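Local coordinates for activator of 2-hydroxyisocaproyl-CoA dehydratase (Clostridium difficile, PDB 4EHU), which transfers one electron to (R)-2-hydroxyisocaproyl-CoA dehydratase, coupled to ATP hydrolysis, from a [4Fe-4S] cluster held by its homodimer in the reductive branch of L-leucine fermentation, at residues I150-Q155 and R218-V223; I189-A194 and A227-T232; V61-G66 and L246-Y251; L6-T11 and M68-A73. All coordinates share one frame; numbering follows the deposited sequence.

Contact 1. Residues I150-Q155 and R218-V223. With ANP (phosphoaminophosphonic acid-adenylate ester), chain D; ACT (acetate ion), chain I.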
# COMPACT_ATOMS: atom_id res chain seq x y z
N ILE A 150 12.46 -10.37 19.13
CA ILE A 150 12.19 -9.12 19.83
C ILE A 150 10.74 -9.11 20.32
O ILE A 150 10.46 -8.73 21.47
CB ILE A 150 12.45 -7.91 18.92
CG1 ILE A 150 13.97 -7.71 18.80
CG2 ILE A 150 11.78 -6.64 19.48
CD1 ILE A 150 14.39 -6.83 17.65
N SER A 151 9.83 -9.54 19.46
CA SER A 151 8.39 -9.46 19.75
C SER A 151 8.02 -10.35 20.95
O SER A 151 7.03 -10.07 21.64
CB SER A 151 7.57 -9.83 18.51
OG SER A 151 7.70 -11.21 18.22
N MET A 152 8.78 -11.42 21.18
CA MET A 152 8.52 -12.28 22.34
C MET A 152 8.46 -11.48 23.63
O MET A 152 7.78 -11.90 24.59
CB MET A 152 9.62 -13.35 22.51
CG MET A 152 9.75 -14.28 21.34
SD MET A 152 11.08 -15.44 21.70
CE MET A 152 10.79 -16.66 20.42
N ASN A 153 9.22 -10.39 23.72
CA ASN A 153 9.27 -9.61 24.96
C ASN A 153 8.10 -8.67 25.16
O ASN A 153 8.00 -8.02 26.20
CB ASN A 153 10.56 -8.80 25.03
CG ASN A 153 11.79 -9.67 25.09
OD1 ASN A 153 11.81 -10.69 25.77
ND2 ASN A 153 12.84 -9.27 24.36
N SER A 154 7.23 -8.55 24.15
CA SER A 154 6.10 -7.62 24.24
C SER A 154 5.11 -8.07 25.31
O SER A 154 4.73 -9.24 25.38
CB SER A 154 5.39 -7.55 22.87
OG SER A 154 4.19 -6.80 22.97
N GLN A 155 4.71 -7.11 26.13
CA GLN A 155 3.65 -7.33 27.11
C GLN A 155 2.44 -6.43 26.83
O GLN A 155 1.33 -6.74 27.26
CB GLN A 155 4.18 -7.04 28.50
CG GLN A 155 5.21 -8.10 28.91
CD GLN A 155 6.02 -7.65 30.11
OE1 GLN A 155 7.09 -7.06 29.97
NE2 GLN A 155 5.48 -7.89 31.32
N ARG A 218 9.58 -17.56 8.59
CA ARG A 218 10.78 -17.62 9.42
C ARG A 218 10.68 -16.67 10.62
O ARG A 218 11.48 -16.78 11.55
CB ARG A 218 12.02 -17.28 8.61
CG ARG A 218 12.29 -18.26 7.49
CD ARG A 218 13.46 -17.80 6.65
NE ARG A 218 14.73 -17.93 7.34
CZ ARG A 218 15.88 -17.52 6.82
NH1 ARG A 218 15.90 -16.94 5.62
NH2 ARG A 218 17.01 -17.68 7.49
N ASN A 219 9.74 -15.73 10.57
CA ASN A 219 9.51 -14.78 11.68
C ASN A 219 8.54 -15.41 12.68
O ASN A 219 7.36 -15.51 12.41
CB ASN A 219 8.92 -13.49 11.10
CG ASN A 219 8.69 -12.44 12.16
OD1 ASN A 219 8.45 -12.76 13.32
ND2 ASN A 219 8.78 -11.18 11.78
N SER A 220 9.07 -15.87 13.82
CA SER A 220 8.26 -16.59 14.79
C SER A 220 7.17 -15.70 15.34
O SER A 220 6.14 -16.21 15.76
CB SER A 220 9.12 -17.11 15.94
OG SER A 220 9.66 -16.02 16.66
N GLY A 221 7.38 -14.39 15.32
CA GLY A 221 6.37 -13.44 15.77
C GLY A 221 5.16 -13.43 14.88
O GLY A 221 4.02 -13.29 15.34
N ILE A 222 5.39 -13.55 13.57
CA ILE A 222 4.27 -13.62 12.63
C ILE A 222 3.53 -14.94 12.80
O ILE A 222 2.30 -14.97 12.78
CB ILE A 222 4.75 -13.48 11.19
CG1 ILE A 222 5.26 -12.05 10.94
CG2 ILE A 222 3.61 -13.85 10.22
CD1 ILE A 222 4.16 -10.96 10.89
N VAL A 223 4.26 -16.03 12.97
CA VAL A 223 3.62 -17.32 13.18
C VAL A 223 2.73 -17.26 14.45
O VAL A 223 1.57 -17.66 14.40
CB VAL A 223 4.63 -18.45 13.27
CG1 VAL A 223 3.91 -19.78 13.57
CG2 VAL A 223 5.40 -18.54 11.93
PG ANP D . 6.58 -13.80 -3.63
O1G ANP D . 6.75 -13.58 -5.13
O2G ANP D . 6.26 -15.25 -3.35
O3G ANP D . 5.63 -12.86 -3.01
PB ANP D . 9.33 -14.48 -2.53
O1B ANP D . 10.66 -14.04 -3.08
O2B ANP D . 8.94 -15.94 -2.76
N3B ANP D . 8.13 -13.34 -3.05
PA ANP D . 9.97 -15.28 0.19
O1A ANP D . 11.33 -15.69 -0.25
O2A ANP D . 8.89 -16.30 0.47
O3A ANP D . 9.35 -14.26 -0.92
O5' ANP D . 10.01 -14.29 1.46
C5' ANP D . 10.69 -13.04 1.37
C4' ANP D . 10.71 -12.40 2.76
O4' ANP D . 10.79 -13.23 3.90
C3' ANP D . 11.14 -10.97 3.05
O3' ANP D . 10.21 -10.03 2.48
C2' ANP D . 11.21 -10.96 4.58
O2' ANP D . 10.14 -10.21 5.18
C1' ANP D . 11.11 -12.42 5.03
N9 ANP D . 12.37 -12.96 5.57
C8 ANP D . 13.46 -13.32 4.87
N7 ANP D . 14.41 -13.83 5.69
C5 ANP D . 13.89 -13.80 6.95
C6 ANP D . 14.35 -14.20 8.28
N6 ANP D . 15.59 -14.72 8.43
N1 ANP D . 13.49 -14.01 9.32
C2 ANP D . 12.26 -13.50 9.17
N3 ANP D . 11.79 -13.11 7.98
C4 ANP D . 12.54 -13.24 6.86
C ACT I . 4.56 -12.10 20.55
O ACT I . 5.20 -12.14 19.47
OXT ACT I . 4.61 -13.11 21.30
CH3 ACT I . 3.78 -10.87 20.93
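The backbones of Ser151 and Gly221 approach to 6.0 Å between their CA atoms, where the end of helix 147-151 meets the start of helix 220-230. In segment 150-155 a type I turn runs from Ser151 to Ser154, while in 218-223 the chain enters its helix just after Asn219. The closest touch is made by Ser151 OG, which lies 3.6 Å from Gly221 CA; the missing side chain there lets the serine sit against the backbone. That hydroxyl is turned between its own backbone N and carbonyl carbon (chi1 69°), from where it can donate to Gly148 O of the preceding turn or to the acetate O, 2.9 Å from Ser151 OG; which of the two takes the proton is not settled. The acetate is also bound by Arg224. At the more exposed border, the extended chain of Met152 brings its methyl CE to 4.0 Å from Ser220 OG.

Asn219 is the N-cap of helix 220-230. Its OD1 accepts from Ile222 N at 3.2 Å, the donor standing well above the carbonyl plane, and more weakly from Gly221 N. Just before it, Arg218 lays its guanidinium beneath the adenine amine: ANP N6 stands 3.2 Å above the plane, over its centre. Gln241 bonds Arg218 NH1, and Asn219 CB lies 3.9 Å from ANP C2. One short segment thus lines the adenine pocket and, three residues on, carries the glycine that receives the serine. The direct contact is mainly van der Waals, whereas the bonds to Asn219 OD1 cap helix 220-230 beside the nucleotide.

Contact 2. Residues I189-A194 and A227-T232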
# COMPACT_ATOMS: atom_id res chain seq x y z
N ILE A 189 3.28 -4.39 14.78
CA ILE A 189 3.59 -4.61 13.37
C ILE A 189 3.20 -6.04 12.95
O ILE A 189 2.61 -6.26 11.90
CB ILE A 189 5.09 -4.36 13.13
CG1 ILE A 189 5.36 -2.84 13.07
CG2 ILE A 189 5.59 -5.07 11.87
CD1 ILE A 189 6.86 -2.50 13.27
N HIS A 190 3.49 -7.02 13.81
CA HIS A 190 3.14 -8.39 13.52
C HIS A 190 1.64 -8.59 13.50
O HIS A 190 1.10 -9.30 12.66
CB HIS A 190 3.79 -9.33 14.54
CG HIS A 190 5.27 -9.41 14.41
ND1 HIS A 190 6.08 -9.88 15.42
CD2 HIS A 190 6.08 -9.15 13.36
CE1 HIS A 190 7.34 -9.85 15.01
NE2 HIS A 190 7.36 -9.41 13.77
N THR A 191 0.96 -7.95 14.43
CA THR A 191 -0.48 -8.08 14.48
C THR A 191 -1.10 -7.48 13.21
O THR A 191 -2.02 -8.05 12.67
CB THR A 191 -1.02 -7.41 15.74
OG1 THR A 191 -0.64 -8.22 16.86
CG2 THR A 191 -2.56 -7.30 15.68
N SER A 192 -0.56 -6.37 12.72
CA SER A 192 -1.04 -5.81 11.45
C SER A 192 -1.01 -6.83 10.32
O SER A 192 -1.99 -7.02 9.60
CB SER A 192 -0.20 -4.60 11.06
OG SER A 192 -0.48 -3.52 11.94
N VAL A 193 0.12 -7.51 10.16
CA VAL A 193 0.27 -8.46 9.06
C VAL A 193 -0.70 -9.61 9.30
O VAL A 193 -1.42 -10.03 8.39
CB VAL A 193 1.70 -8.99 9.00
CG1 VAL A 193 1.81 -10.22 8.05
CG2 VAL A 193 2.64 -7.86 8.58
N ALA A 194 -0.74 -10.10 10.54
CA ALA A 194 -1.53 -11.27 10.86
C ALA A 194 -3.02 -11.01 10.67
O ALA A 194 -3.74 -11.89 10.22
CB ALA A 194 -1.22 -11.75 12.31
N ALA A 227 -1.37 -17.63 14.50
CA ALA A 227 -2.05 -18.72 15.18
C ALA A 227 -3.08 -18.13 16.14
O ALA A 227 -4.16 -18.68 16.32
CB ALA A 227 -1.05 -19.59 15.93
N ARG A 228 -2.73 -16.99 16.74
CA ARG A 228 -3.66 -16.28 17.61
C ARG A 228 -4.89 -15.81 16.82
O ARG A 228 -6.03 -16.06 17.22
CB ARG A 228 -2.95 -15.09 18.27
CG ARG A 228 -3.84 -14.28 19.22
CD ARG A 228 -3.16 -12.97 19.62
NE ARG A 228 -3.12 -12.06 18.47
CZ ARG A 228 -2.06 -11.36 18.07
NH1 ARG A 228 -0.92 -11.44 18.74
NH2 ARG A 228 -2.13 -10.59 16.98
N GLU A 229 -4.64 -15.15 15.69
CA GLU A 229 -5.72 -14.53 14.95
C GLU A 229 -6.65 -15.57 14.34
O GLU A 229 -7.86 -15.33 14.27
CB GLU A 229 -5.19 -13.59 13.86
CG GLU A 229 -4.50 -12.36 14.40
CD GLU A 229 -5.41 -11.46 15.22
OE1 GLU A 229 -6.63 -11.36 14.89
OE2 GLU A 229 -4.91 -10.83 16.18
N ILE A 230 -6.12 -16.71 13.89
CA ILE A 230 -6.99 -17.74 13.33
C ILE A 230 -7.44 -18.74 14.36
O ILE A 230 -8.21 -19.66 14.05
CB ILE A 230 -6.37 -18.45 12.11
CG1 ILE A 230 -5.22 -19.37 12.54
CG2 ILE A 230 -5.93 -17.42 11.09
CD1 ILE A 230 -4.64 -20.21 11.34
N ASN A 231 -6.98 -18.58 15.60
CA ASN A 231 -7.40 -19.45 16.70
C ASN A 231 -7.16 -20.93 16.37
O ASN A 231 -7.98 -21.79 16.69
CB ASN A 231 -8.89 -19.22 17.02
CG ASN A 231 -9.31 -19.85 18.34
OD1 ASN A 231 -8.51 -19.98 19.28
ND2 ASN A 231 -10.58 -20.24 18.43
N THR A 232 -6.04 -21.22 15.72
CA THR A 232 -5.70 -22.58 15.29
C THR A 232 -4.19 -22.74 15.40
O THR A 232 -3.46 -21.78 15.14
CB THR A 232 -6.13 -22.80 13.82
OG1 THR A 232 -7.51 -22.45 13.67
CG2 THR A 232 -5.92 -24.22 13.39
O HOH W 1 1.55 -9.88 17.95
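Helices 182-204 and 220-230 meet here, with the CA atoms of Ala194 and Glu229 6.7 Å apart, and the second helix ends just beyond in a Schellman motif at Asn231, whose phi is positive. Arg228 NH2 donates to Thr191 OG1 across the gap, in a bond 2.8 Å long and bent to 138° at the hydrogen, with the hydroxyl tilted 28° from the guanidinium plane. Arg228 leaves its helix with CG anti to the backbone N (chi1 -180°) and bends at chi3, which carries its head across the threonine at about a right angle. A water completes a second path, donating to Thr191 OG1 and accepting from Arg228 NH1.

The guanidinium is also held at its edge by Glu229. NE and NH2 grip the single oxygen OE2 side-on, the NH2 bond, 2.9 Å from Arg228 NH2 to Glu229 OE2, falling on the anti lone pair. Glu229 OE1 forms a salt bridge with Lys195, so the carboxylate is shared between charges of both helices. Alongside these polar groups Ala194 CB rests 3.9 Å from Glu229 CG. Thr191 OG1 is further bonded to Glu157 and Ala187. The small Ala194 is consistent with the close approach, and Arg228 and Glu229 bridge at the more exposed side; the contact joins two helices of the half of the actin-like fold that contains strands 210-213 and 234-235.

Contact 3. Residues V61-G66 and L246-Y251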
# COMPACT_ATOMS: atom_id res chain seq x y z
N VAL A 61 13.28 -28.08 -12.48
CA VAL A 61 12.00 -27.37 -12.59
C VAL A 61 12.14 -26.01 -11.93
O VAL A 61 12.74 -25.88 -10.86
CB VAL A 61 10.84 -28.15 -11.93
CG1 VAL A 61 9.60 -27.25 -11.76
CG2 VAL A 61 10.52 -29.41 -12.74
N VAL A 62 11.57 -24.98 -12.56
CA VAL A 62 11.58 -23.64 -11.99
C VAL A 62 10.16 -23.18 -11.72
O VAL A 62 9.23 -23.48 -12.47
CB VAL A 62 12.31 -22.64 -12.92
CG1 VAL A 62 11.55 -22.48 -14.23
CG2 VAL A 62 12.48 -21.30 -12.24
N THR A 63 10.01 -22.44 -10.64
CA THR A 63 8.71 -21.93 -10.22
C THR A 63 8.88 -20.50 -9.74
O THR A 63 9.98 -19.97 -9.75
CB THR A 63 8.11 -22.83 -9.11
OG1 THR A 63 6.74 -22.48 -8.86
CG2 THR A 63 8.90 -22.71 -7.82
N GLY A 64 7.78 -19.87 -9.36
CA GLY A 64 7.80 -18.52 -8.81
C GLY A 64 7.48 -17.47 -9.85
O GLY A 64 7.31 -17.77 -11.03
N TYR A 65 7.39 -16.23 -9.39
CA TYR A 65 7.10 -15.08 -10.21
C TYR A 65 8.03 -15.00 -11.41
O TYR A 65 7.61 -14.62 -12.49
CB TYR A 65 7.25 -13.83 -9.34
CG TYR A 65 6.97 -12.54 -10.07
CD1 TYR A 65 5.68 -12.17 -10.38
CD2 TYR A 65 8.01 -11.69 -10.42
CE1 TYR A 65 5.42 -10.96 -11.04
CE2 TYR A 65 7.76 -10.50 -11.07
CZ TYR A 65 6.47 -10.14 -11.37
OH TYR A 65 6.24 -8.95 -12.02
N GLY A 66 9.30 -15.34 -11.21
CA GLY A 66 10.29 -15.24 -12.28
C GLY A 66 10.44 -16.46 -13.18
O GLY A 66 11.33 -16.49 -14.03
N LEU A 246 11.50 -27.02 -3.07
CA LEU A 246 11.38 -28.46 -2.82
C LEU A 246 10.29 -29.06 -3.69
O LEU A 246 10.50 -30.12 -4.29
CB LEU A 246 11.05 -28.69 -1.34
CG LEU A 246 10.81 -30.15 -0.97
CD1 LEU A 246 12.04 -30.99 -1.29
CD2 LEU A 246 10.50 -30.21 0.53
N GLY A 247 9.15 -28.38 -3.81
CA GLY A 247 8.07 -28.87 -4.64
C GLY A 247 8.52 -28.96 -6.09
O GLY A 247 8.26 -29.95 -6.77
N ALA A 248 9.21 -27.93 -6.55
CA ALA A 248 9.78 -27.96 -7.90
C ALA A 248 10.73 -29.16 -8.09
O ALA A 248 10.69 -29.84 -9.12
CB ALA A 248 10.50 -26.64 -8.21
N ALA A 249 11.57 -29.42 -7.10
CA ALA A 249 12.53 -30.53 -7.20
C ALA A 249 11.80 -31.87 -7.27
O ALA A 249 12.24 -32.80 -7.93
CB ALA A 249 13.52 -30.50 -6.01
N LEU A 250 10.65 -31.95 -6.61
CA LEU A 250 9.86 -33.17 -6.60
C LEU A 250 9.14 -33.35 -7.94
O LEU A 250 9.05 -34.48 -8.45
CB LEU A 250 8.84 -33.14 -5.46
CG LEU A 250 9.44 -33.41 -4.09
CD1 LEU A 250 8.52 -32.86 -2.98
CD2 LEU A 250 9.68 -34.90 -3.91
N TYR A 251 8.64 -32.27 -8.52
CA TYR A 251 8.07 -32.36 -9.86
C TYR A 251 9.17 -32.72 -10.84
O TYR A 251 8.92 -33.38 -11.83
CB TYR A 251 7.39 -31.08 -10.30
CG TYR A 251 6.02 -30.93 -9.71
CD1 TYR A 251 5.04 -31.88 -9.94
CD2 TYR A 251 5.71 -29.85 -8.89
CE1 TYR A 251 3.80 -31.78 -9.38
CE2 TYR A 251 4.48 -29.72 -8.35
CZ TYR A 251 3.52 -30.69 -8.58
OH TYR A 251 2.27 -30.56 -8.01
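Val61 and Ala248 bring a strand and a helix of the actin-like ATPase fold together: strand 57-63, inside a mixed five-stranded sheet, is covered on one face by helix 243-261. The two axes approach to 7.3 Å and run roughly antiparallel, at 146°, and the CA atoms of Val61 and Ala248 are 5.2 Å apart. The small side chain of Ala248 is consistent with so close an approach.

Val61 supplies the larger part of the strand's side of the contact. Its CB sits 3.3 Å from Ala248 O, directly against the helix backbone. From there the side chain forks. CG1, anti to the backbone N (chi1 167°), meets the methyl of the alanine, with 3.7 Å between Val61 CG1 and Ala248 CB. CG2 goes along the helix instead, lying 3.6 Å from Ala248 O and reaching the backbone of the next turn, where Val61 CG2 is 4.0 Å from Tyr251 C. Tyr251 sets out at the strand, yet its ring turns off to form a cation-pi pair with Arg85 of helix 79-90.

Two residues along the strand, Thr63 also faces the helix and adds its methyl; Val62 between them points away and packs on Leu6 and Ile8 of strand 2-8. The interface is apolar and buried, and the Thr63 hydroxyl turns to Ile77 O. The methyl of Ala248 lies against two strand residues: Val61 O is 3.6 Å from Ala248 CB, and Thr63 CG2 lies 4.3 Å from the same methyl.

Contact 4. Residues L6-T11 and M68-A73. With ANP (phosphoaminophosphonic acid-adenylate ester), chain D.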
# COMPACT_ATOMS: atom_id res chain seq x y z
N LEU A 6 14.06 -24.70 -8.52
CA LEU A 6 14.39 -23.30 -8.33
C LEU A 6 13.10 -22.53 -8.15
O LEU A 6 12.16 -22.74 -8.91
CB LEU A 6 15.15 -22.74 -9.54
CG LEU A 6 16.56 -23.27 -9.77
CD1 LEU A 6 17.11 -22.73 -11.08
CD2 LEU A 6 17.47 -22.91 -8.61
N ASP A 7 13.04 -21.67 -7.15
CA ASP A 7 11.87 -20.83 -6.89
C ASP A 7 12.34 -19.38 -6.92
O ASP A 7 13.00 -18.91 -6.01
CB ASP A 7 11.24 -21.22 -5.53
CG ASP A 7 10.11 -20.27 -5.09
OD1 ASP A 7 9.74 -19.31 -5.81
OD2 ASP A 7 9.58 -20.50 -3.99
N ILE A 8 12.04 -18.69 -8.01
CA ILE A 8 12.50 -17.33 -8.20
C ILE A 8 11.35 -16.40 -7.91
O ILE A 8 10.49 -16.16 -8.76
CB ILE A 8 13.01 -17.12 -9.64
CG1 ILE A 8 14.05 -18.20 -9.97
CG2 ILE A 8 13.61 -15.74 -9.78
CD1 ILE A 8 14.39 -18.29 -11.46
N GLY A 9 11.29 -15.89 -6.68
CA GLY A 9 10.17 -15.06 -6.30
C GLY A 9 10.46 -13.59 -6.52
O GLY A 9 11.48 -13.24 -7.11
N SER A 10 9.58 -12.75 -6.01
CA SER A 10 9.73 -11.31 -6.13
C SER A 10 10.99 -10.82 -5.41
O SER A 10 11.56 -9.80 -5.76
CB SER A 10 8.51 -10.62 -5.53
OG SER A 10 8.45 -10.77 -4.12
N THR A 11 11.41 -11.58 -4.41
CA THR A 11 12.25 -11.04 -3.35
C THR A 11 13.49 -11.89 -3.11
O THR A 11 14.57 -11.35 -2.85
CB THR A 11 11.46 -10.94 -2.04
OG1 THR A 11 10.33 -10.09 -2.24
CG2 THR A 11 12.34 -10.40 -0.91
N MET A 68 9.09 -17.74 -15.80
CA MET A 68 9.07 -17.68 -17.27
C MET A 68 10.27 -16.92 -17.83
O MET A 68 10.62 -17.07 -19.01
CB MET A 68 7.76 -17.07 -17.77
CG MET A 68 6.50 -17.86 -17.37
SD MET A 68 6.57 -19.62 -17.77
CE MET A 68 6.82 -19.56 -19.54
N ASN A 69 10.91 -16.13 -16.97
CA ASN A 69 12.15 -15.44 -17.30
C ASN A 69 13.34 -16.38 -17.29
O ASN A 69 14.44 -16.02 -17.71
CB ASN A 69 12.42 -14.30 -16.30
CG ASN A 69 11.32 -13.26 -16.28
OD1 ASN A 69 10.60 -13.06 -17.26
ND2 ASN A 69 11.18 -12.58 -15.14
N TYR A 70 13.13 -17.60 -16.80
CA TYR A 70 14.21 -18.57 -16.67
C TYR A 70 14.10 -19.62 -17.78
O TYR A 70 13.06 -20.26 -17.91
CB TYR A 70 14.15 -19.24 -15.30
CG TYR A 70 15.34 -20.10 -14.99
CD1 TYR A 70 16.52 -19.53 -14.52
CD2 TYR A 70 15.30 -21.47 -15.17
CE1 TYR A 70 17.62 -20.31 -14.23
CE2 TYR A 70 16.40 -22.26 -14.89
CZ TYR A 70 17.55 -21.67 -14.43
OH TYR A 70 18.65 -22.45 -14.15
N SER A 71 15.16 -19.79 -18.56
CA SER A 71 15.07 -20.58 -19.78
C SER A 71 15.80 -21.93 -19.72
O SER A 71 15.72 -22.71 -20.67
CB SER A 71 15.60 -19.78 -20.97
OG SER A 71 17.01 -19.66 -20.92
N ASP A 72 16.50 -22.20 -18.63
CA ASP A 72 17.31 -23.41 -18.52
C ASP A 72 16.67 -24.51 -17.67
O ASP A 72 17.37 -25.33 -17.07
CB ASP A 72 18.70 -23.08 -17.96
CG ASP A 72 19.56 -22.32 -18.95
OD1 ASP A 72 19.68 -22.77 -20.11
OD2 ASP A 72 20.12 -21.27 -18.57
N ALA A 73 15.34 -24.54 -17.63
CA ALA A 73 14.62 -25.57 -16.88
C ALA A 73 13.90 -26.51 -17.84
O ALA A 73 13.61 -26.14 -18.98
CB ALA A 73 13.62 -24.93 -15.90
PG ANP D . 6.58 -13.80 -3.63
O1G ANP D . 6.75 -13.58 -5.13
O2G ANP D . 6.26 -15.25 -3.35
O3G ANP D . 5.63 -12.86 -3.01
PB ANP D . 9.33 -14.48 -2.53
O1B ANP D . 10.66 -14.04 -3.08
O2B ANP D . 8.94 -15.94 -2.76
N3B ANP D . 8.13 -13.34 -3.05
PA ANP D . 9.97 -15.28 0.19
O1A ANP D . 11.33 -15.69 -0.25
O2A ANP D . 8.89 -16.30 0.47
O3A ANP D . 9.35 -14.26 -0.92
O5' ANP D . 10.01 -14.29 1.46
C5' ANP D . 10.69 -13.04 1.37
C4' ANP D . 10.71 -12.40 2.76
O4' ANP D . 10.79 -13.23 3.90
C3' ANP D . 11.14 -10.97 3.05
O3' ANP D . 10.21 -10.03 2.48
C2' ANP D . 11.21 -10.96 4.58
O2' ANP D . 10.14 -10.21 5.18
C1' ANP D . 11.11 -12.42 5.03
N9 ANP D . 12.37 -12.96 5.57
C8 ANP D . 13.46 -13.32 4.87
N7 ANP D . 14.41 -13.83 5.69
C5 ANP D . 13.89 -13.80 6.95
C6 ANP D . 14.35 -14.20 8.28
N6 ANP D . 15.59 -14.72 8.43
N1 ANP D . 13.49 -14.01 9.32
C2 ANP D . 12.26 -13.50 9.17
N3 ANP D . 11.79 -13.11 7.98
C4 ANP D . 12.54 -13.24 6.86
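Tyr70 meets the methyl ends of Leu6 and Ile8, two residues on the same face of strand 2-8. Leu6 CD1 reaches the phenolic end of the ring, 3.4 Å from Tyr70 OH and 3.5 Å from Tyr70 CZ. Ile8 CD1 meets the root of the ring instead, 3.9 Å from Tyr70 CD1 and close to its CB. Both aliphatic chains cross the tyrosine at about a right angle, and each methyl approaches the ring obliquely. The ring is placed by its first torsion, with CG anti to the backbone N (chi1 -171°), which sends it from the loop 68-73 toward the strand and along both residues.

Outside this pair of methyl contacts, Val62 of the neighbouring strand 57-63 touches Ile8 and Tyr70, and helix 38-50 closes on the cluster through Val42, Leu43 and Pro39. The loop is tied down by a hydrogen bond between Tyr70 O and Gln76 NE2.

Past Ile8 the strand gives way to the phosphate-binding turn. Gly9, with no side chain, brings its CA to 3.4 Å from ANP O1B. Ser10 N donates to ANP O1G at an angle of 159°, and the bridging N3B of the analogue donates to Ser10 OG at 2.8 Å. Thr11 N bonds to ANP O1B, 2.9 Å away. The backbone NH groups of Ser10 and Thr11 thus donate to the gamma and beta phosphates respectively, as in the phosphate-binding turn of actin-like ATPases, while the contact of Leu6 and Ile8 with Tyr70 is apolar.

From the N terminus, strand 2-8 first meets the loop before strand 75-76, so contact 4 closes a span that includes strands 13-19, 23-30 and 57-63 and helix 38-50. Contact 3 starts within that span, at strand 57-63, and closes only at helix 243-261, so the two cross; they also touch, as strands 2-8 and 57-63 are neighbours. Contacts 1 and 2 both fall within the long excursion spanned by contact 3. They cross each other, share helix 220-230 and meet at His190, which packs on Ser151, Asn219 and Ile222. On opposite sides of the chain's centre, contacts 1 and 4 both reach ANP, at adenine and phosphates respectively.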